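Halogenase PltM (Pseudomonas fluorescens, PDB 6BZN) halogenates phenolic compounds as an FAD-dependent flavoprotein, with unusual versatility in both its substrates and the halide it installs. Local coordinates at residues N22-I27 against N48-D53; L211-C216 against R323-S328; L244-L249 against N265-T270. All blocks are in the same frame, centred on the assembly; numbering follows the deposited sequence.

Contact 1: residues N22-I27 against N48-D53; sequences NQYDVI and NVLILD. With CA (calcium ion), chain E.
The first beta-alpha-beta unit of the FAD-binding, Rossmann-type part of the fold sets Val26 and Ile27 beside Val49 and Leu50 in parallel pairing, with a calcium ion held at the start of the first strand. Leu50 N donates to Val26 O (3.0 Å). At Asp25 the chain turns a corner, and two successive N-H groups converge on Asn48 O: Asp25 N donates to it at 2.8 Å, whereas the bond from Val26 N is weak at 3.3 Å. Asp25 chelates calcium through OD1 (2.6 Å) and OD2 (2.3 Å). Asp25 OD2 also accepts from Asn48 N with its anti lone pair (2.8 Å, nearly straight at 173°). Aspartate suits this corner because its short side chain can grip metal and backbone together; water 1 is a further calcium ligand. Val26 and Val49 point to one face of the paired strands. On the face of Ile27 and Leu50, Leu50 CB sits 3.7 Å from the centroid of the Tyr24 ring, a CH-pi contact only 8° off the ring normal. Tyr24 CG lies beside its own backbone N, chi1 -57°, which brings the ring over Leu50. Farther along, Ile27 CG2 meets Leu52 CD1 at 3.7 Å. The two strands lie within a five-stranded parallel sheet, between strands 157-159 and 188-191; the Tyr24 hydroxyl bonds to Glu157 and Arg159, strand 181-186 packs on Ile27 and Leu50, and Asp53, an FAD-binding residue, forms a salt bridge with Arg59.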
loop_
_atom_site.group_PDB
_atom_site.type_symbol
_atom_site.label_atom_id
_atom_site.label_comp_id
_atom_site.label_asym_id
_atom_site.label_seq_id
_atom_site.Cartn_x
_atom_site.Cartn_y
_atom_site.Cartn_z
ATOM N N ASN A 22 -0.404 -6.678 -35.147
ATOM C CA ASN A 22 -0.086 -6.103 -33.796
ATOM C C ASN A 22 0.679 -4.799 -33.934
ATOM O O ASN A 22 1.863 -4.826 -34.262
ATOM C CB ASN A 22 0.763 -7.075 -32.941
ATOM C CG ASN A 22 -0.061 -8.149 -32.232
ATOM O OD1 ASN A 22 -1.286 -8.177 -32.308
ATOM N ND2 ASN A 22 0.629 -9.042 -31.519
ATOM N N GLN A 23 0.026 -3.664 -33.682
ATOM C CA GLN A 23 0.772 -2.402 -33.651
ATOM C C GLN A 23 1.600 -2.171 -32.377
ATOM O O GLN A 23 2.547 -1.412 -32.447
ATOM C CB GLN A 23 -0.030 -1.148 -34.055
ATOM C CG GLN A 23 -1.487 -0.953 -33.636
ATOM C CD GLN A 23 -2.064 0.276 -34.341
ATOM O OE1 GLN A 23 -3.240 0.309 -34.721
ATOM N NE2 GLN A 23 -1.219 1.284 -34.553
ATOM N N TYR A 24 1.286 -2.830 -31.254
ATOM C CA TYR A 24 2.109 -2.721 -30.037
ATOM C C TYR A 24 2.513 -4.092 -29.492
ATOM O O TYR A 24 1.944 -5.112 -29.874
ATOM C CB TYR A 24 1.385 -1.910 -28.948
ATOM C CG TYR A 24 1.007 -0.536 -29.414
ATOM C CD1 TYR A 24 1.885 0.540 -29.275
ATOM C CD2 TYR A 24 -0.212 -0.321 -30.050
ATOM C CE1 TYR A 24 1.548 1.801 -29.739
ATOM C CE2 TYR A 24 -0.559 0.930 -30.521
ATOM C CZ TYR A 24 0.312 1.988 -30.356
ATOM O OH TYR A 24 -0.059 3.227 -30.827
ATOM N N ASP A 25 3.516 -4.111 -28.620
ATOM C CA ASP A 25 3.832 -5.324 -27.854
ATOM C C ASP A 25 2.866 -5.473 -26.689
ATOM O O ASP A 25 2.289 -6.535 -26.493
ATOM C CB ASP A 25 5.268 -5.303 -27.340
ATOM C CG ASP A 25 6.281 -5.394 -28.464
ATOM O OD1 ASP A 25 6.362 -6.467 -29.088
ATOM O OD2 ASP A 25 6.955 -4.381 -28.731
ATOM N N VAL A 26 2.689 -4.388 -25.930
ATOM C CA VAL A 26 1.861 -4.385 -24.729
ATOM C C VAL A 26 0.950 -3.152 -24.673
ATOM O O VAL A 26 1.387 -2.031 -24.944
ATOM C CB VAL A 26 2.729 -4.429 -23.448
ATOM C CG1 VAL A 26 1.864 -4.558 -22.199
ATOM C CG2 VAL A 26 3.725 -5.574 -23.509
ATOM N N ILE A 27 -0.311 -3.380 -24.323
ATOM C CA ILE A 27 -1.237 -2.323 -23.942
ATOM C C ILE A 27 -1.369 -2.347 -22.422
ATOM O O ILE A 27 -1.491 -3.422 -21.803
ATOM C CB ILE A 27 -2.600 -2.479 -24.642
ATOM C CG1 ILE A 27 -2.445 -2.131 -26.123
ATOM C CG2 ILE A 27 -3.653 -1.565 -24.029
ATOM C CD1 ILE A 27 -3.553 -2.654 -27.012
ATOM N N ASN A 48 7.326 -1.858 -27.610
ATOM C CA ASN A 48 6.437 -0.783 -28.034
ATOM C C ASN A 48 5.204 -0.868 -27.135
ATOM O O ASN A 48 4.470 -1.852 -27.182
ATOM C CB ASN A 48 6.058 -0.980 -29.511
ATOM C CG ASN A 48 5.449 0.265 -30.149
ATOM O OD1 ASN A 48 5.493 1.366 -29.591
ATOM N ND2 ASN A 48 4.889 0.092 -31.347
ATOM N N VAL A 49 4.990 0.156 -26.309
ATOM C CA VAL A 49 3.961 0.130 -25.270
ATOM C C VAL A 49 2.957 1.235 -25.518
ATOM O O VAL A 49 3.353 2.336 -25.902
ATOM C CB VAL A 49 4.629 0.324 -23.899
ATOM C CG1 VAL A 49 3.594 0.446 -22.808
ATOM C CG2 VAL A 49 5.573 -0.844 -23.624
ATOM N N LEU A 50 1.679 0.934 -25.288
ATOM C CA LEU A 50 0.604 1.911 -25.347
ATOM C C LEU A 50 -0.120 1.914 -24.012
ATOM O O LEU A 50 -0.653 0.872 -23.581
ATOM C CB LEU A 50 -0.397 1.573 -26.446
ATOM C CG LEU A 50 -1.599 2.527 -26.556
ATOM C CD1 LEU A 50 -1.139 3.963 -26.811
ATOM C CD2 LEU A 50 -2.544 2.048 -27.649
ATOM N N ILE A 51 -0.131 3.079 -23.368
ATOM C CA ILE A 51 -0.855 3.281 -22.132
ATOM C C ILE A 51 -2.168 3.994 -22.437
ATOM O O ILE A 51 -2.160 5.069 -23.042
ATOM C CB ILE A 51 -0.022 4.111 -21.134
ATOM C CG1 ILE A 51 1.295 3.401 -20.837
ATOM C CG2 ILE A 51 -0.798 4.360 -19.850
ATOM C CD1 ILE A 51 2.266 4.233 -20.031
ATOM N N LEU A 52 -3.275 3.407 -21.997
ATOM C CA LEU A 52 -4.625 3.954 -22.208
ATOM C C LEU A 52 -5.234 4.330 -20.888
ATOM O O LEU A 52 -5.153 3.551 -19.961
ATOM C CB LEU A 52 -5.517 2.891 -22.837
ATOM C CG LEU A 52 -5.088 2.380 -24.203
ATOM C CD1 LEU A 52 -6.022 1.262 -24.649
ATOM C CD2 LEU A 52 -5.039 3.510 -25.231
ATOM N N ASP A 53 -5.854 5.506 -20.790
ATOM C CA ASP A 53 -6.563 5.887 -19.567
ATOM C C ASP A 53 -7.809 6.686 -19.910
ATOM O O ASP A 53 -7.746 7.589 -20.755
ATOM C CB ASP A 53 -5.661 6.733 -18.658
ATOM C CG ASP A 53 -6.111 6.716 -17.183
ATOM O OD1 ASP A 53 -7.327 6.552 -16.903
ATOM O OD2 ASP A 53 -5.232 6.858 -16.298
HETATM CA CA CA E . 7.855 -5.137 -30.730
HETATM O O HOH W 1 5.656 -4.985 -31.524
#

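Contact 2: residues L211-C216 against R323-S328; sequences LATDTC and RINYRS
Hydrogen bonds dominate where Asn325 reaches across to Thr215. The Asn325 amide uses both ends: OD1 accepts from Thr215 N (2.9 Å) and ND2 gives to Thr215 OG1 (3.0 Å), a two-point match suited to asparagine. Asn325 ND2 also bonds to Ile346 O, and Thr215 OG1 to Asp347. Asn325 OD1 has a second donor, Arg323 NE at 2.9 Å, and both donors lie in the carbonyl plane. Asn325 chi1, nearly eclipsed at -22°, suggests some strain. Ile324 N bonds to Thr215 O at 3.0 Å, and Arg323 NH2 bonds at its guanidinium edge to Thr213 O (2.9 Å). Water 2 links Arg323 NH2 to Leu211 O.

Charge acts over the flat face of the guanidinium: the Asp214 carboxylate stacks on it, planes 20° apart, with Asp214 OD1 3.3 Å from Arg323 NE, a salt bridge of charges only; Asp214 OD1 also bonds to Asn282 ND2. A leucine in place of Arg323 would probably leave Asp214 without this opposite charge and Thr213 O without this donor.

Apolar contact comes from Leu211, whose CD1 rests 3.5 Å from Tyr326 CA while CD2 runs alongside the aliphatic stem of Arg327.

The contact joins the start of strand 215-223 to the link leading into strand 327-328. Helix 383-406 lies against Leu211, Thr213 and Thr215, Asp397 taking the Thr213 hydroxyl. Tyr326, which binds FAD in another structure of this protein, bonds to Gln341.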
loop_
_atom_site.group_PDB
_atom_site.type_symbol
_atom_site.label_atom_id
_atom_site.label_comp_id
_atom_site.label_asym_id
_atom_site.label_seq_id
_atom_site.Cartn_x
_atom_site.Cartn_y
_atom_site.Cartn_z
ATOM N N LEU A 211 -13.500 -13.079 2.266
ATOM C CA LEU A 211 -12.713 -11.988 2.859
ATOM C C LEU A 211 -13.111 -11.767 4.305
ATOM O O LEU A 211 -14.305 -11.651 4.617
ATOM C CB LEU A 211 -12.874 -10.675 2.079
ATOM C CG LEU A 211 -12.192 -10.680 0.718
ATOM C CD1 LEU A 211 -12.540 -9.420 -0.048
ATOM C CD2 LEU A 211 -10.676 -10.830 0.846
ATOM N N ALA A 212 -12.107 -11.709 5.179
ATOM C CA ALA A 212 -12.304 -11.383 6.593
ATOM C C ALA A 212 -12.523 -9.894 6.856
ATOM O O ALA A 212 -13.124 -9.544 7.861
ATOM C CB ALA A 212 -11.133 -11.887 7.434
ATOM N N THR A 213 -12.014 -9.025 5.974
ATOM C CA THR A 213 -12.122 -7.592 6.146
ATOM C C THR A 213 -13.318 -7.061 5.344
ATOM O O THR A 213 -13.428 -7.326 4.144
ATOM C CB THR A 213 -10.832 -6.890 5.687
ATOM O OG1 THR A 213 -9.699 -7.530 6.288
ATOM C CG2 THR A 213 -10.832 -5.444 6.090
ATOM N N ASP A 214 -14.179 -6.306 6.021
ATOM C CA ASP A 214 -15.357 -5.665 5.436
ATOM C C ASP A 214 -15.382 -4.237 5.966
ATOM O O ASP A 214 -15.875 -3.982 7.070
ATOM C CB ASP A 214 -16.601 -6.461 5.839
ATOM C CG ASP A 214 -17.897 -5.944 5.210
ATOM O OD1 ASP A 214 -17.922 -4.921 4.492
ATOM O OD2 ASP A 214 -18.928 -6.612 5.459
ATOM N N THR A 215 -14.818 -3.313 5.185
ATOM C CA THR A 215 -14.626 -1.954 5.615
ATOM C C THR A 215 -15.012 -0.958 4.553
ATOM O O THR A 215 -15.017 -1.277 3.362
ATOM C CB THR A 215 -13.157 -1.650 6.020
ATOM O OG1 THR A 215 -12.270 -1.920 4.934
ATOM C CG2 THR A 215 -12.737 -2.458 7.248
ATOM N N CYS A 216 -15.328 0.247 5.022
ATOM C CA CYS A 216 -15.639 1.396 4.181
ATOM C C CYS A 216 -14.590 2.469 4.452
ATOM O O CYS A 216 -13.818 2.366 5.419
ATOM C CB CYS A 216 -17.048 1.934 4.468
ATOM S SG CYS A 216 -17.310 2.533 6.148
ATOM N N ARG A 323 -17.693 -0.231 0.371
ATOM C CA ARG A 323 -16.908 -1.422 0.593
ATOM C C ARG A 323 -15.651 -1.471 -0.260
ATOM O O ARG A 323 -15.698 -1.663 -1.482
ATOM C CB ARG A 323 -17.688 -2.699 0.359
ATOM C CG ARG A 323 -16.758 -3.865 0.648
ATOM C CD ARG A 323 -17.422 -5.109 1.086
ATOM N NE ARG A 323 -16.466 -6.002 1.747
ATOM C CZ ARG A 323 -16.722 -7.267 2.036
ATOM N NH1 ARG A 323 -17.898 -7.797 1.728
ATOM N NH2 ARG A 323 -15.810 -8.005 2.650
ATOM N N ILE A 324 -14.517 -1.390 0.415
ATOM C CA ILE A 324 -13.245 -1.247 -0.270
ATOM C C ILE A 324 -12.506 -2.552 -0.543
ATOM O O ILE A 324 -11.497 -2.543 -1.254
ATOM C CB ILE A 324 -12.346 -0.229 0.462
ATOM C CG1 ILE A 324 -11.863 -0.762 1.804
ATOM C CG2 ILE A 324 -13.084 1.091 0.628
ATOM C CD1 ILE A 324 -11.053 0.236 2.598
ATOM N N ASN A 325 -13.022 -3.673 -0.047
ATOM C CA ASN A 325 -12.303 -4.940 -0.048
ATOM C C ASN A 325 -12.763 -5.846 -1.180
ATOM O O ASN A 325 -13.952 -6.017 -1.372
ATOM C CB ASN A 325 -12.510 -5.702 1.266
ATOM C CG ASN A 325 -12.930 -4.801 2.405
ATOM O OD1 ASN A 325 -14.130 -4.584 2.620
ATOM N ND2 ASN A 325 -11.959 -4.234 3.118
ATOM N N TYR A 326 -11.811 -6.460 -1.867
ATOM C CA TYR A 326 -12.119 -7.450 -2.905
ATOM C C TYR A 326 -10.883 -8.266 -3.178
ATOM O O TYR A 326 -9.773 -7.845 -2.842
ATOM C CB TYR A 326 -12.637 -6.775 -4.173
ATOM C CG TYR A 326 -11.736 -5.704 -4.739
ATOM C CD1 TYR A 326 -10.730 -6.019 -5.645
ATOM C CD2 TYR A 326 -11.891 -4.384 -4.372
ATOM C CE1 TYR A 326 -9.890 -5.035 -6.164
ATOM C CE2 TYR A 326 -11.051 -3.393 -4.874
ATOM C CZ TYR A 326 -10.060 -3.722 -5.776
ATOM O OH TYR A 326 -9.240 -2.734 -6.265
ATOM N N ARG A 327 -11.086 -9.445 -3.748
ATOM C CA ARG A 327 -10.005 -10.301 -4.196
ATOM C C ARG A 327 -10.404 -10.897 -5.540
ATOM O O ARG A 327 -11.510 -10.646 -6.029
ATOM C CB ARG A 327 -9.714 -11.396 -3.170
ATOM C CG ARG A 327 -10.834 -12.389 -2.952
ATOM C CD ARG A 327 -10.433 -13.525 -2.015
ATOM N NE ARG A 327 -11.507 -14.522 -2.051
ATOM C CZ ARG A 327 -11.558 -15.597 -2.838
ATOM N NH1 ARG A 327 -10.574 -15.922 -3.681
ATOM N NH2 ARG A 327 -12.622 -16.379 -2.765
ATOM N N SER A 328 -9.488 -11.648 -6.141
ATOM C CA SER A 328 -9.751 -12.332 -7.410
ATOM C C SER A 328 -9.323 -13.780 -7.351
ATOM O O SER A 328 -8.372 -14.137 -6.656
ATOM C CB SER A 328 -9.036 -11.641 -8.562
ATOM O OG SER A 328 -9.478 -10.306 -8.738
HETATM O O HOH W 2 -16.662 -10.773 2.536
#

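Contact 3: residues L244-L249 against N265-T270; sequences LFKSTL and NHPQGT
One face of the Phe245 ring carries Asn265 CB, displaced toward the rim and 3.7 Å from the ring centroid, a CH-pi contact 19° off the normal. The Asn265 amide stands steeply to that ring, its plane 79° away, and directs ND2 within its own plane to Phe245 O at 2.9 Å, almost straight at 174°. Asparagine suits the place through this amide, which gives ND2 to Phe245 O and takes Ile106 N on OD1, while CB is the group that rests on the ring. The His266 ring has Pro267 CD over one face and Gln268 CA at its edge.

The Lys246 side chain is extended until a bend at chi4 turns NZ to Asn265 O (2.8 Å). Asn265 is therefore gripped through its main-chain carbonyl as well as its side chain. Beyond it, His266 to Gly269 form a type I turn closed by Gly269 N to His266 O (3.0 Å); Pro267 suits the second position, where phi is near -60°.

The contact ties the approach to strand 248-253 to the loop between strands 256-262 and 273-281. Pro262 of strand 256-262 packs on Phe245, and helix 92-98 touches His266.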
loop_
_atom_site.group_PDB
_atom_site.type_symbol
_atom_site.label_atom_id
_atom_site.label_comp_id
_atom_site.label_asym_id
_atom_site.label_seq_id
_atom_site.Cartn_x
_atom_site.Cartn_y
_atom_site.Cartn_z
ATOM N N LEU A 244 4.881 13.037 15.934
ATOM C CA LEU A 244 3.792 12.325 15.266
ATOM C C LEU A 244 3.335 13.093 14.017
ATOM O O LEU A 244 2.861 12.482 13.060
ATOM C CB LEU A 244 2.618 12.047 16.189
ATOM C CG LEU A 244 2.779 11.348 17.548
ATOM C CD1 LEU A 244 1.590 10.431 17.810
ATOM C CD2 LEU A 244 4.072 10.589 17.718
ATOM N N PHE A 245 3.522 14.417 14.031
ATOM C CA PHE A 245 3.343 15.273 12.856
ATOM C C PHE A 245 4.165 14.795 11.653
ATOM O O PHE A 245 3.700 14.860 10.516
ATOM C CB PHE A 245 3.733 16.720 13.217
ATOM C CG PHE A 245 3.481 17.736 12.132
ATOM C CD1 PHE A 245 2.246 17.812 11.484
ATOM C CD2 PHE A 245 4.470 18.669 11.794
ATOM C CE1 PHE A 245 2.014 18.768 10.494
ATOM C CE2 PHE A 245 4.236 19.635 10.805
ATOM C CZ PHE A 245 3.000 19.686 10.171
ATOM N N LYS A 246 5.378 14.316 11.929
ATOM C CA LYS A 246 6.281 13.750 10.937
ATOM C C LYS A 246 6.168 12.223 10.895
ATOM O O LYS A 246 7.168 11.512 10.843
ATOM C CB LYS A 246 7.732 14.177 11.234
ATOM C CG LYS A 246 7.973 15.681 11.213
ATOM C CD LYS A 246 9.461 15.980 11.333
ATOM C CE LYS A 246 9.768 17.475 11.433
ATOM N NZ LYS A 246 9.572 18.190 10.142
ATOM N N SER A 247 4.934 11.732 10.884
ATOM C CA SER A 247 4.641 10.314 10.819
ATOM C C SER A 247 3.301 10.109 10.126
ATOM O O SER A 247 2.501 11.040 10.002
ATOM C CB SER A 247 4.572 9.726 12.231
ATOM O OG SER A 247 3.319 9.982 12.847
ATOM N N THR A 248 3.061 8.888 9.688
ATOM C CA THR A 248 1.719 8.469 9.317
ATOM C C THR A 248 0.984 8.121 10.605
ATOM O O THR A 248 1.243 7.091 11.212
ATOM C CB THR A 248 1.771 7.241 8.420
ATOM O OG1 THR A 248 2.691 7.494 7.347
ATOM C CG2 THR A 248 0.389 6.872 7.879
ATOM N N LEU A 249 0.065 8.988 11.001
ATOM C CA LEU A 249 -0.612 8.881 12.276
ATOM C C LEU A 249 -1.941 8.168 12.084
ATOM O O LEU A 249 -2.743 8.561 11.219
ATOM C CB LEU A 249 -0.798 10.277 12.862
ATOM C CG LEU A 249 -1.751 10.505 14.025
ATOM C CD1 LEU A 249 -1.406 9.617 15.208
ATOM C CD2 LEU A 249 -1.693 11.980 14.402
ATOM N N ASN A 265 4.642 18.997 6.400
ATOM C CA ASN A 265 5.499 18.710 7.546
ATOM C C ASN A 265 6.981 18.602 7.187
ATOM O O ASN A 265 7.786 18.169 8.020
ATOM C CB ASN A 265 5.033 17.411 8.223
ATOM C CG ASN A 265 5.156 16.183 7.324
ATOM O OD1 ASN A 265 5.558 16.273 6.162
ATOM N ND2 ASN A 265 4.775 15.029 7.854
ATOM N N HIS A 266 7.327 18.951 5.946
ATOM C CA HIS A 266 8.695 18.863 5.451
ATOM C C HIS A 266 9.268 20.282 5.464
ATOM O O HIS A 266 8.646 21.193 4.932
ATOM C CB HIS A 266 8.727 18.294 4.026
ATOM C CG HIS A 266 10.100 17.922 3.559
ATOM N ND1 HIS A 266 10.566 16.626 3.558
ATOM C CD2 HIS A 266 11.120 18.682 3.107
ATOM C CE1 HIS A 266 11.811 16.606 3.112
ATOM N NE2 HIS A 266 12.173 17.843 2.837
ATOM N N PRO A 267 10.466 20.475 6.044
ATOM C CA PRO A 267 10.970 21.861 6.129
ATOM C C PRO A 267 11.204 22.558 4.767
ATOM O O PRO A 267 11.086 23.770 4.693
ATOM C CB PRO A 267 12.278 21.734 6.934
ATOM C CG PRO A 267 12.457 20.287 7.262
ATOM C CD PRO A 267 11.464 19.482 6.486
ATOM N N GLN A 268 11.565 21.811 3.730
ATOM C CA GLN A 268 11.592 22.326 2.339
ATOM C C GLN A 268 10.350 22.073 1.439
ATOM O O GLN A 268 10.394 22.346 0.243
ATOM C CB GLN A 268 12.846 21.816 1.621
ATOM C CG GLN A 268 14.150 22.293 2.239
ATOM C CD GLN A 268 14.856 21.185 2.994
ATOM O OE1 GLN A 268 15.307 20.205 2.386
ATOM N NE2 GLN A 268 14.958 21.320 4.316
ATOM N N GLY A 269 9.253 21.592 2.014
ATOM C CA GLY A 269 8.007 21.357 1.283
ATOM C C GLY A 269 7.189 22.623 1.161
ATOM O O GLY A 269 7.342 23.550 1.958
ATOM N N THR A 270 6.359 22.691 0.126
ATOM C CA THR A 270 5.443 23.803 -0.061
ATOM C C THR A 270 3.976 23.409 -0.019
ATOM O O THR A 270 3.107 24.279 -0.058
ATOM C CB THR A 270 5.725 24.505 -1.395
ATOM O OG1 THR A 270 5.871 23.512 -2.428
ATOM C CG2 THR A 270 6.984 25.340 -1.288
#

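From the N terminus, contact 1 closes first, a short loop of 20 residues in which helix 33-44 connects two neighbouring strands of the parallel sheet. It is complete before either of the others begins. Contact 2 spans the longest stretch, 106 residues, and contact 3 opens and closes within that span, with 15 residues between its segments, mostly the rest of strand 248-253 and strand 256-262. No two contacts cross. Contacts 2 and 3 both reach the seven-stranded mixed sheet but from opposite sides of the chain's centre, about 30 Å apart between centres, whereas contact 1 belongs to the nucleotide-binding sheet, its centre about 31 Å from that of contact 2.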